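Local coordinates for chloroplast pentatricopeptide repeat protein 10 (Zea mays, PDB 4M59), which binds specific single-stranded RNA elements in the chloroplast atpH and psaJ intergenic regions, stabilising transcripts by blocking exonucleases, at residues G366-V371 with C400-N405. The protein carries 4 engineered substitutions. Sequence-based numbering, arbitrary orientation.
Sequences GMEDYV and CGSRTN
The backbones come closest where E368, in the first turn of helix 367-380, faces C400, their CA atoms 5.9 Å apart, just before G401, with positive phi, turns the chain toward helix 403-413. The C400 side chain meets two residues: C400 CB lies against M367 CG at 3.8 Å, while C400 SG, which chi1 places between the backbone N and the carbonyl carbon, rests on E368 CA, also at 3.8 Å. E368 reaches toward helix 403-413 fully extended, with CG opposite the backbone N (chi1 169°), and its carboxylate passes alongside S402, E368 CD lying 3.7 Å from S402 CB. E368 OE1 ends 3.3 Å from S402 OG and 3.2 Å from N405 ND2, the carboxylate and amide planes being turned 71° apart. These segments belong to the predicted ninth and tenth repeats of the PPR superhelix, so the start of helix 367-380 meets the turn between helices 387-400 and 403-413. S402 is the N-cap of helix 403-413: its OG accepts a weak bond from N405 N and a shorter one (2.8 Å) from N405 ND2, the hydroxyl oxygen standing 29° out of the amide plane. With an alanine at E368 the carboxylate and its CG would be gone, which would probably leave S402 OG and N405 ND2 without their acidic neighbour and S402 CB less covered. Beyond the two segments, A119 of the second subunit packs on E368 and D87 of that subunit on S402.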
loop_
_atom_site.group_PDB
_atom_site.type_symbol
_atom_site.label_atom_id
_atom_site.label_comp_id
_atom_site.label_asym_id
_atom_site.label_seq_id
_atom_site.Cartn_x
_atom_site.Cartn_y
_atom_site.Cartn_z
ATOM N N GLY A 366 15.989 -8.348 14.631
ATOM C CA GLY A 366 16.696 -9.599 14.448
ATOM C C GLY A 366 16.821 -10.003 12.992
ATOM O O GLY A 366 17.079 -11.164 12.682
ATOM N N MET A 367 16.641 -9.037 12.098
ATOM C CA MET A 367 16.720 -9.299 10.667
ATOM C C MET A 367 18.159 -9.488 10.207
ATOM O O MET A 367 18.428 -10.230 9.266
ATOM C CB MET A 367 16.066 -8.161 9.882
ATOM C CG MET A 367 16.395 -8.162 8.397
ATOM S SD MET A 367 15.465 -6.935 7.466
ATOM C CE MET A 367 16.232 -7.083 5.856
ATOM N N GLU A 368 19.085 -8.812 10.878
ATOM C CA GLU A 368 20.495 -8.878 10.513
ATOM C C GLU A 368 21.046 -10.296 10.593
ATOM O O GLU A 368 21.833 -10.711 9.743
ATOM C CB GLU A 368 21.319 -7.946 11.397
ATOM C CG GLU A 368 22.820 -8.149 11.270
ATOM C CD GLU A 368 23.608 -7.286 12.236
ATOM O OE1 GLU A 368 24.843 -7.448 12.303
ATOM O OE2 GLU A 368 22.994 -6.449 12.926
ATOM N N ASP A 369 20.638 -11.036 11.617
ATOM C CA ASP A 369 21.122 -12.381 11.807
ATOM C C ASP A 369 20.484 -13.294 10.807
ATOM O O ASP A 369 21.074 -14.268 10.378
ATOM C CB ASP A 369 20.792 -12.851 13.208
ATOM C CG ASP A 369 21.460 -14.128 13.549
ATOM O OD1 ASP A 369 22.624 -14.293 13.178
ATOM O OD2 ASP A 369 20.819 -14.976 14.181
ATOM N N TYR A 370 19.263 -12.966 10.431
ATOM C CA TYR A 370 18.545 -13.729 9.442
ATOM C C TYR A 370 19.282 -13.670 8.134
ATOM O O TYR A 370 19.616 -14.685 7.564
ATOM C CB TYR A 370 17.143 -13.170 9.300
ATOM C CG TYR A 370 16.386 -13.590 8.070
ATOM C CD1 TYR A 370 15.723 -14.789 8.007
ATOM C CD2 TYR A 370 16.301 -12.753 6.990
ATOM C CE1 TYR A 370 15.026 -15.141 6.895
ATOM C CE2 TYR A 370 15.610 -13.106 5.886
ATOM C CZ TYR A 370 14.976 -14.289 5.839
ATOM O OH TYR A 370 14.295 -14.605 4.711
ATOM N N VAL A 371 19.556 -12.461 7.678
ATOM C CA VAL A 371 20.266 -12.253 6.438
ATOM C C VAL A 371 21.608 -12.940 6.447
ATOM O O VAL A 371 22.047 -13.475 5.449
ATOM C CB VAL A 371 20.475 -10.771 6.196
ATOM C CG1 VAL A 371 21.144 -10.544 4.872
ATOM C CG2 VAL A 371 19.161 -10.064 6.227
ATOM N N CYS A 400 18.270 -3.352 7.514
ATOM C CA CYS A 400 18.190 -3.635 8.923
ATOM C C CYS A 400 19.095 -2.706 9.680
ATOM O O CYS A 400 18.917 -2.457 10.840
ATOM C CB CYS A 400 18.547 -5.082 9.204
ATOM S SG CYS A 400 19.958 -5.718 8.457
ATOM N N GLY A 401 20.099 -2.191 9.016
ATOM C CA GLY A 401 20.938 -1.191 9.619
ATOM C C GLY A 401 22.293 -1.722 9.980
ATOM O O GLY A 401 23.019 -1.102 10.732
ATOM N N SER A 402 22.645 -2.874 9.440
ATOM C CA SER A 402 23.955 -3.411 9.717
ATOM C C SER A 402 24.966 -2.716 8.863
ATOM O O SER A 402 25.462 -3.287 7.913
ATOM C CB SER A 402 24.019 -4.895 9.443
ATOM O OG SER A 402 25.309 -5.376 9.756
ATOM N N ARG A 403 25.264 -1.480 9.218
ATOM C CA ARG A 403 26.199 -0.681 8.468
ATOM C C ARG A 403 27.479 -1.426 8.262
ATOM O O ARG A 403 28.037 -1.438 7.184
ATOM C CB ARG A 403 26.489 0.622 9.194
ATOM C CG ARG A 403 27.768 1.232 8.735
ATOM C CD ARG A 403 27.983 2.608 9.246
ATOM N NE ARG A 403 29.256 3.115 8.768
ATOM C CZ ARG A 403 29.673 4.356 8.933
ATOM N NH1 ARG A 403 28.917 5.232 9.558
ATOM N NH2 ARG A 403 30.851 4.712 8.460
ATOM N N THR A 404 27.930 -2.075 9.314
ATOM C CA THR A 404 29.190 -2.769 9.291
ATOM C C THR A 404 29.234 -3.835 8.215
ATOM O O THR A 404 30.219 -3.953 7.502
ATOM C CB THR A 404 29.445 -3.383 10.651
ATOM O OG1 THR A 404 29.423 -2.347 11.628
ATOM C CG2 THR A 404 30.777 -4.051 10.680
ATOM N N ASN A 405 28.156 -4.593 8.082
ATOM C CA ASN A 405 28.130 -5.705 7.146
ATOM C C ASN A 405 27.824 -5.310 5.721
ATOM O O ASN A 405 28.237 -5.975 4.789
ATOM C CB ASN A 405 27.148 -6.757 7.616
ATOM C CG ASN A 405 27.671 -7.559 8.754
ATOM O OD1 ASN A 405 28.794 -8.038 8.721
ATOM N ND2 ASN A 405 26.864 -7.705 9.778
#